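Local coordinates for racemase (Pseudovibrio sp. JE062, PDB 3MKC), which belongs to the mandelate racemase / muconate lactonizing enzyme family, whose members join an N-terminal capping domain to a C-terminal TIM-like barrel, at residues V20-Q23 / S28-T31; R351-T356 / Q380-S385; D287-G292 / N315-I320. All blocks are in the same frame, centred on the assembly; numbering follows the deposited sequence.

Contact 1: residues V20-Q23 / S28-T31; sequences VNYQ and SQNT
V20-Y22 and Q29-T31 run antiparallel, edge strand 12-22 against central strand 29-38 of the N-terminal domain's three-stranded sheet, the two arms of a β-hairpin. V20 and T31 form a hydrogen-bonded pair: V20 N reaches T31 O at 2.8 Å, and T31 N returns to V20 O at 2.9 Å. Toward the turn a single bond holds the strands, Y22 N to Q29 O at 3.1 Å with an almost straight N-H (174°), and the buried Q29 N finds no partner in the model. In between, N21 faces N30 as a non-hydrogen-bonded pair. Their side chains lie alongside each other, pointing the same way with amide planes 76° apart, and the touching is done by N21 OD1 against N30 CB (3.2 Å). The other face carries V20, Y22, Q29 and T31. There V20 CB packs on T31 CG2 at 3.9 Å, while the Y22 ring lies beside the Q29 side chain. T31 has OG1 anti to its own nitrogen (chi1 -170°), which aims the hydroxyl at E47 and leaves the methyl to V20. The N21/N30 face is thus polar and partly open to solvent, with P52 against it. On the mixed face V20 and Y22 meet helices 349-353 and 380-384, and T31 the K317-T318 loop and L354; across the strands the hydrogen bonding is all backbone.

Contact 2: residues R351-T356 / Q380-S385; sequences RKYLVT and QEFLAS
Y353 and F382 make the tight half of this contact, where the end of helix 349-353 meets the short C-terminal helix 380-384. Y353 CB sits over one face of the F382 ring, 3.8 Å from its centroid and 14° off the normal, a CH-pi contact. The two rings meet obliquely, centroids 5.5 Å apart and planes at 56°, with Y353 CD2 touching F382 CE1 at 3.5 Å. F382 reaches across because its CG stands anti to the backbone nitrogen (chi1 -175°), pushing the ring away from its own helix until CD2 comes within 4.1 Å of L354 CA. Beyond the rings, on the L354 side, the packing is thinner: L354 CD1 meets L383 CD2 at 3.9 Å, one methyl on another, and no hydrogen bond links the two segments. This aliphatic end is the inner one, with L354 buried. The aromatic end faces outward, Y353 being exposed and F382 only partly covered. N379, just ahead of the C-terminal helix, ties the two parts by bonding to the backbone of Y353 and L354. On the N-terminal domain's side, F382 and L383 rest on Y22 and V20 of strand 12-22, and L354 on T31 and V33 of strand 29-38; beyond L354, strand 355-356 pairs with strand 377-378.

Contact 3: residues D287-G292 / N315-I320; sequences DYNRCG and NWKTGI
Y288 and N289 meet N315 and K317 where two successive strand-to-helix loops of the TIM-like barrel come together, one leading from strand 283-284 to helix 293-306, the other from strand 310-311 to helix 319-331. Direct contact between the loops is van der Waals in kind. N315 CB comes up to the edge of the Y288 ring, near its plane, 3.8 Å from CE2, and the N315 amide stands nearly perpendicular to that ring (86°). Closer still, N289 ND2 lies 3.1 Å from K317 CG; the lysine bends at chi2 (-51°), laying its methylenes against the amide while NZ goes on to a salt bridge with D49 and a probable hydrogen bond to N30 O.

Hydrogen bonding within the loops sets their shapes. D287 OD1 accepts from N289 N at 2.9 Å, an Asx turn, and the donor stands 34° out of the carboxylate plane. D287 O takes two more bonds, from R290 N and C291 N. In the other loop T318 is the N-cap of helix 319-331, its OG1 accepting from I320 N and also bonding to E47 of the N-terminal domain.

Bonds between the loops pass through water. One water donates a hydrogen bond to D287 OD2 at 2.7 Å and accepts from N289 ND2 and W316 N, joining the two chain segments without any direct hydrogen bond. N289 ND2 also bonds to T321 OG1 at the start of helix 319-331, so both hydrogens of that amide can be used: one toward the water at 3.0 Å, the other toward the threonine hydroxyl.

Overall arrangement
Along the chain the order is contact 1, contact 3, contact 2. The centre of contact 3 lies about 4 Å from the centre of the chain, while contacts 1 and 2 have their centres about 18 and about 20 Å from it. Between centres, contacts 1 and 2 are about 11 Å apart, contacts 1 and 3 about 15 Å, and contacts 2 and 3 about 17 Å. Contact 1 belongs to the N-terminal domain; the other two lie in the barrel part. The hairpin of contact 1 is the junction, since its residues meet both barrel contacts and so join the two domains here. V355 and R351 pack on residues 317-320, joining contacts 2 and 3 within the barrel part.

Contact 1: residues V20-Q23 / S28-T31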
loop_
_atom_site.group_PDB
_atom_site.type_symbol
_atom_site.label_atom_id
_atom_site.label_comp_id
_atom_site.label_asym_id
_atom_site.label_seq_id
_atom_site.Cartn_x
_atom_site.Cartn_y
_atom_site.Cartn_z
ATOM N N VAL A 20 2.093 5.786 16.971
ATOM C CA VAL A 20 2.652 4.559 17.522
ATOM C C VAL A 20 4.114 4.438 17.111
ATOM O O VAL A 20 4.432 4.323 15.926
ATOM C CB VAL A 20 1.881 3.312 17.035
ATOM C CG1 VAL A 20 2.504 2.052 17.637
ATOM C CG2 VAL A 20 0.410 3.417 17.435
ATOM N N ASN A 21 5.003 4.470 18.101
ATOM C CA ASN A 21 6.438 4.377 17.853
ATOM C C ASN A 21 7.048 3.201 18.603
ATOM O O ASN A 21 6.839 3.048 19.809
ATOM C CB ASN A 21 7.135 5.666 18.298
ATOM C CG ASN A 21 6.796 6.849 17.413
ATOM O OD1 ASN A 21 7.246 6.929 16.268
ATOM N ND2 ASN A 21 5.994 7.774 17.937
ATOM N N TYR A 22 7.796 2.372 17.885
ATOM C CA TYR A 22 8.454 1.221 18.490
ATOM C C TYR A 22 9.953 1.484 18.530
ATOM O O TYR A 22 10.553 1.845 17.518
ATOM C CB TYR A 22 8.195 -0.047 17.677
ATOM C CG TYR A 22 8.801 -1.280 18.309
ATOM C CD1 TYR A 22 8.140 -1.960 19.329
ATOM C CD2 TYR A 22 10.065 -1.730 17.926
ATOM C CE1 TYR A 22 8.723 -3.064 19.957
ATOM C CE2 TYR A 22 10.658 -2.828 18.547
ATOM C CZ TYR A 22 9.981 -3.490 19.560
ATOM O OH TYR A 22 10.560 -4.579 20.183
ATOM N N GLN A 23 10.562 1.300 19.697
ATOM C CA GLN A 23 11.994 1.528 19.842
ATOM C C GLN A 23 12.759 0.211 19.918
ATOM O O GLN A 23 13.422 -0.189 18.957
ATOM C CB GLN A 23 12.258 2.364 21.087
ATOM N N SER A 28 13.736 3.035 12.275
ATOM C CA SER A 28 12.666 3.199 13.258
ATOM C C SER A 28 11.303 2.858 12.653
ATOM O O SER A 28 10.971 3.315 11.555
ATOM C CB SER A 28 12.663 4.628 13.787
ATOM N N GLN A 29 10.526 2.055 13.378
ATOM C CA GLN A 29 9.201 1.629 12.935
ATOM C C GLN A 29 8.133 2.449 13.628
ATOM O O GLN A 29 8.201 2.686 14.833
ATOM C CB GLN A 29 8.961 0.162 13.288
ATOM C CG GLN A 29 10.193 -0.707 13.205
ATOM C CD GLN A 29 9.981 -2.065 13.832
ATOM O OE1 GLN A 29 10.940 -2.792 14.090
ATOM N NE2 GLN A 29 8.720 -2.422 14.076
ATOM N N ASN A 30 7.126 2.865 12.875
ATOM C CA ASN A 30 6.061 3.640 13.464
ATOM C C ASN A 30 4.878 3.739 12.528
ATOM O O ASN A 30 4.948 3.357 11.359
ATOM C CB ASN A 30 6.564 5.044 13.825
ATOM C CG ASN A 30 7.109 5.792 12.625
ATOM O OD1 ASN A 30 6.431 5.926 11.609
ATOM N ND2 ASN A 30 8.336 6.286 12.739
ATOM N N THR A 31 3.779 4.241 13.066
ATOM C CA THR A 31 2.580 4.428 12.290
ATOM C C THR A 31 1.660 5.351 13.068
ATOM O O THR A 31 1.983 5.797 14.178
ATOM C CB THR A 31 1.853 3.093 12.018
ATOM O OG1 THR A 31 0.811 3.313 11.060
ATOM C CG2 THR A 31 1.234 2.537 13.306
#

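Contact 2: residues R351-T356 / Q380-S385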
loop_
_atom_site.group_PDB
_atom_site.type_symbol
_atom_site.label_atom_id
_atom_site.label_comp_id
_atom_site.label_asym_id
_atom_site.label_seq_id
_atom_site.Cartn_x
_atom_site.Cartn_y
_atom_site.Cartn_z
ATOM N N ARG A 351 4.612 -4.430 12.725
ATOM C CA ARG A 351 3.853 -5.156 11.715
ATOM C C ARG A 351 3.337 -6.477 12.281
ATOM O O ARG A 351 2.258 -6.946 11.918
ATOM C CB ARG A 351 4.737 -5.446 10.501
ATOM C CG ARG A 351 4.130 -6.449 9.527
ATOM C CD ARG A 351 2.887 -5.884 8.865
ATOM N NE ARG A 351 2.225 -6.864 8.008
ATOM C CZ ARG A 351 1.435 -7.837 8.448
ATOM N NH1 ARG A 351 1.198 -7.970 9.747
ATOM N NH2 ARG A 351 0.884 -8.682 7.589
ATOM N N LYS A 352 4.118 -7.072 13.172
ATOM C CA LYS A 352 3.751 -8.350 13.771
ATOM C C LYS A 352 2.742 -8.317 14.921
ATOM O O LYS A 352 1.843 -9.159 14.977
ATOM C CB LYS A 352 5.006 -9.071 14.260
ATOM C CG LYS A 352 5.981 -9.488 13.177
ATOM C CD LYS A 352 7.113 -10.280 13.806
ATOM C CE LYS A 352 8.058 -10.857 12.770
ATOM N NZ LYS A 352 9.072 -11.729 13.417
ATOM N N TYR A 353 2.871 -7.348 15.825
ATOM C CA TYR A 353 1.994 -7.297 16.998
ATOM C C TYR A 353 0.896 -6.235 17.135
ATOM O O TYR A 353 0.001 -6.407 17.962
ATOM C CB TYR A 353 2.849 -7.209 18.266
ATOM C CG TYR A 353 4.118 -8.031 18.254
ATOM C CD1 TYR A 353 4.083 -9.415 18.078
ATOM C CD2 TYR A 353 5.359 -7.424 18.453
ATOM C CE1 TYR A 353 5.260 -10.176 18.104
ATOM C CE2 TYR A 353 6.537 -8.170 18.480
ATOM C CZ TYR A 353 6.482 -9.543 18.308
ATOM O OH TYR A 353 7.646 -10.274 18.349
ATOM N N LEU A 354 0.936 -5.154 16.359
ATOM C CA LEU A 354 -0.071 -4.100 16.533
ATOM C C LEU A 354 -1.537 -4.513 16.471
ATOM O O LEU A 354 -2.318 -4.144 17.349
ATOM C CB LEU A 354 0.165 -2.948 15.556
ATOM C CG LEU A 354 -0.744 -1.743 15.796
ATOM C CD1 LEU A 354 -0.551 -1.210 17.214
ATOM C CD2 LEU A 354 -0.419 -0.665 14.770
ATOM N N VAL A 355 -1.928 -5.250 15.435
ATOM C CA VAL A 355 -3.317 -5.684 15.331
ATOM C C VAL A 355 -3.433 -7.190 15.195
ATOM O O VAL A 355 -2.462 -7.876 14.860
ATOM C CB VAL A 355 -4.057 -5.036 14.141
ATOM C CG1 VAL A 355 -4.290 -3.559 14.414
ATOM C CG2 VAL A 355 -3.270 -5.239 12.862
ATOM N N THR A 356 -4.634 -7.692 15.455
ATOM C CA THR A 356 -4.917 -9.121 15.396
ATOM C C THR A 356 -6.324 -9.321 14.848
ATOM O O THR A 356 -7.193 -8.472 15.025
ATOM C CB THR A 356 -4.838 -9.743 16.811
ATOM O OG1 THR A 356 -4.989 -11.167 16.726
ATOM C CG2 THR A 356 -5.937 -9.182 17.688
ATOM N N GLN A 380 -4.127 -4.354 22.683
ATOM C CA GLN A 380 -3.930 -3.436 23.803
ATOM C C GLN A 380 -2.677 -3.665 24.648
ATOM O O GLN A 380 -1.993 -2.704 25.002
ATOM C CB GLN A 380 -5.166 -3.442 24.702
ATOM C CG GLN A 380 -6.467 -3.208 23.956
ATOM C CD GLN A 380 -7.650 -3.033 24.890
ATOM O OE1 GLN A 380 -7.863 -3.835 25.802
ATOM N NE2 GLN A 380 -8.431 -1.982 24.661
ATOM N N GLU A 381 -2.375 -4.917 24.983
ATOM C CA GLU A 381 -1.185 -5.199 25.785
ATOM C C GLU A 381 0.053 -4.631 25.100
ATOM O O GLU A 381 0.947 -4.088 25.750
ATOM C CB GLU A 381 -0.987 -6.706 25.984
ATOM C CG GLU A 381 -2.003 -7.380 26.890
ATOM C CD GLU A 381 -1.535 -8.754 27.359
ATOM O OE1 GLU A 381 -1.231 -9.610 26.503
ATOM O OE2 GLU A 381 -1.469 -8.977 28.588
ATOM N N PHE A 382 0.102 -4.760 23.780
ATOM C CA PHE A 382 1.238 -4.263 23.026
ATOM C C PHE A 382 1.322 -2.741 23.072
ATOM O O PHE A 382 2.386 -2.183 23.327
ATOM C CB PHE A 382 1.154 -4.718 21.573
ATOM C CG PHE A 382 2.356 -4.347 20.769
ATOM C CD1 PHE A 382 3.587 -4.932 21.041
ATOM C CD2 PHE A 382 2.271 -3.385 19.769
ATOM C CE1 PHE A 382 4.721 -4.564 20.331
ATOM C CE2 PHE A 382 3.399 -3.008 19.053
ATOM C CZ PHE A 382 4.627 -3.597 19.331
ATOM N N LEU A 383 0.204 -2.075 22.809
ATOM C CA LEU A 383 0.166 -0.618 22.835
ATOM C C LEU A 383 0.563 -0.093 24.202
ATOM O O LEU A 383 1.476 0.721 24.325
ATOM C CB LEU A 383 -1.233 -0.111 22.500
ATOM C CG LEU A 383 -1.581 0.082 21.027
ATOM C CD1 LEU A 383 -2.995 0.620 20.923
ATOM C CD2 LEU A 383 -0.594 1.046 20.384
ATOM N N ALA A 384 -0.134 -0.570 25.229
ATOM C CA ALA A 384 0.128 -0.149 26.595
ATOM C C ALA A 384 1.594 -0.328 26.965
ATOM O O ALA A 384 2.130 0.437 27.763
ATOM C CB ALA A 384 -0.757 -0.930 27.559
ATOM N N SER A 385 2.244 -1.334 26.382
ATOM C CA SER A 385 3.651 -1.586 26.676
ATOM C C SER A 385 4.518 -0.541 25.992
ATOM O O SER A 385 5.746 -0.575 26.094
ATOM C CB SER A 385 4.066 -2.980 26.195
ATOM O OG SER A 385 4.271 -2.999 24.792
#

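Contact 3: residues D287-G292 / N315-I320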
loop_
_atom_site.group_PDB
_atom_site.type_symbol
_atom_site.label_atom_id
_atom_site.label_comp_id
_atom_site.label_asym_id
_atom_site.label_seq_id
_atom_site.Cartn_x
_atom_site.Cartn_y
_atom_site.Cartn_z
ATOM N N ASP A 287 -0.213 4.128 -2.638
ATOM C CA ASP A 287 -0.350 3.496 -1.318
ATOM C C ASP A 287 -1.674 3.721 -0.585
ATOM O O ASP A 287 -2.212 4.820 -0.580
ATOM C CB ASP A 287 0.805 3.983 -0.437
ATOM C CG ASP A 287 0.996 3.148 0.815
ATOM O OD1 ASP A 287 -0.000 2.755 1.449
ATOM O OD2 ASP A 287 2.165 2.903 1.172
ATOM N N TYR A 288 -2.174 2.664 0.054
ATOM C CA TYR A 288 -3.421 2.708 0.813
ATOM C C TYR A 288 -3.448 3.843 1.820
ATOM O O TYR A 288 -4.431 4.578 1.928
ATOM C CB TYR A 288 -3.616 1.412 1.609
ATOM C CG TYR A 288 -3.561 0.143 0.804
ATOM C CD1 TYR A 288 -4.708 -0.380 0.208
ATOM C CD2 TYR A 288 -2.359 -0.541 0.635
ATOM C CE1 TYR A 288 -4.661 -1.552 -0.537
ATOM C CE2 TYR A 288 -2.301 -1.714 -0.108
ATOM C CZ TYR A 288 -3.455 -2.213 -0.695
ATOM O OH TYR A 288 -3.396 -3.356 -1.464
ATOM N N ASN A 289 -2.364 3.968 2.574
ATOM C CA ASN A 289 -2.291 4.967 3.626
ATOM C C ASN A 289 -1.664 6.291 3.221
ATOM O O ASN A 289 -1.280 7.092 4.081
ATOM C CB ASN A 289 -1.551 4.378 4.837
ATOM C CG ASN A 289 -0.206 3.782 4.465
ATOM O OD1 ASN A 289 0.656 4.467 3.910
ATOM N ND2 ASN A 289 -0.019 2.494 4.769
ATOM N N ARG A 290 -1.570 6.529 1.915
ATOM C CA ARG A 290 -0.993 7.768 1.415
ATOM C C ARG A 290 -1.874 8.489 0.399
ATOM O O ARG A 290 -2.151 9.682 0.533
ATOM C CB ARG A 290 0.354 7.503 0.727
ATOM C CG ARG A 290 1.510 7.081 1.623
ATOM C CD ARG A 290 2.716 6.702 0.757
ATOM N NE ARG A 290 3.251 7.837 0.003
ATOM C CZ ARG A 290 4.103 8.731 0.501
ATOM N NH1 ARG A 290 4.523 8.619 1.755
ATOM N NH2 ARG A 290 4.533 9.738 -0.252
ATOM N N CYS A 291 -2.313 7.746 -0.615
ATOM C CA CYS A 291 -3.056 8.323 -1.733
ATOM C C CYS A 291 -4.516 8.696 -1.623
ATOM O O CYS A 291 -5.053 9.284 -2.556
ATOM C CB CYS A 291 -2.904 7.421 -2.957
ATOM S SG CYS A 291 -4.012 5.992 -2.942
ATOM N N GLY A 292 -5.164 8.368 -0.508
ATOM C CA GLY A 292 -6.574 8.688 -0.376
ATOM C C GLY A 292 -7.382 7.478 0.072
ATOM O O GLY A 292 -8.601 7.483 -0.011
ATOM N N ASN A 315 2.481 -1.402 -0.088
ATOM C CA ASN A 315 2.033 -1.818 1.227
ATOM C C ASN A 315 3.209 -2.193 2.120
ATOM O O ASN A 315 3.802 -3.263 1.969
ATOM C CB ASN A 315 1.061 -2.997 1.097
ATOM C CG ASN A 315 0.730 -3.634 2.436
ATOM O OD1 ASN A 315 0.885 -3.013 3.484
ATOM N ND2 ASN A 315 0.257 -4.877 2.402
ATOM N N TRP A 316 3.545 -1.288 3.033
ATOM C CA TRP A 316 4.630 -1.506 3.977
ATOM C C TRP A 316 4.381 -0.722 5.261
ATOM O O TRP A 316 5.057 0.266 5.543
ATOM C CB TRP A 316 5.974 -1.102 3.364
ATOM C CG TRP A 316 7.136 -1.540 4.198
ATOM C CD1 TRP A 316 7.740 -0.839 5.206
ATOM C CD2 TRP A 316 7.783 -2.817 4.152
ATOM N NE1 TRP A 316 8.722 -1.604 5.794
ATOM C CE2 TRP A 316 8.769 -2.823 5.167
ATOM C CE3 TRP A 316 7.623 -3.958 3.355
ATOM C CZ2 TRP A 316 9.594 -3.929 5.407
ATOM C CZ3 TRP A 316 8.446 -5.063 3.593
ATOM C CH2 TRP A 316 9.419 -5.037 4.613
ATOM N N LYS A 317 3.383 -1.162 6.020
ATOM C CA LYS A 317 3.032 -0.536 7.289
ATOM C C LYS A 317 2.773 -1.645 8.302
ATOM O O LYS A 317 3.623 -2.508 8.497
ATOM C CB LYS A 317 1.781 0.335 7.157
ATOM C CG LYS A 317 2.032 1.824 6.980
ATOM C CD LYS A 317 2.976 2.404 8.029
ATOM C CE LYS A 317 2.899 3.922 8.016
ATOM N NZ LYS A 317 4.038 4.595 8.694
ATOM N N THR A 318 1.598 -1.632 8.924
ATOM C CA THR A 318 1.269 -2.652 9.917
ATOM C C THR A 318 0.176 -3.594 9.443
ATOM O O THR A 318 -0.174 -3.612 8.263
ATOM C CB THR A 318 0.826 -2.025 11.253
ATOM O OG1 THR A 318 -0.504 -1.514 11.134
ATOM C CG2 THR A 318 1.769 -0.900 11.644
ATOM N N GLY A 319 -0.363 -4.377 10.373
ATOM C CA GLY A 319 -1.413 -5.316 10.029
ATOM C C GLY A 319 -2.692 -4.630 9.589
ATOM O O GLY A 319 -3.552 -5.247 8.964
ATOM N N ILE A 320 -2.826 -3.347 9.916
ATOM C CA ILE A 320 -4.021 -2.607 9.536
ATOM C C ILE A 320 -4.098 -2.451 8.016
ATOM O O ILE A 320 -5.140 -2.686 7.405
ATOM C CB ILE A 320 -4.040 -1.214 10.191
ATOM C CG1 ILE A 320 -4.024 -1.363 11.720
ATOM C CG2 ILE A 320 -5.281 -0.452 9.754
ATOM C CD1 ILE A 320 -4.074 -0.041 12.471
HETATM O O HOH W 1 2.146 1.133 3.260
#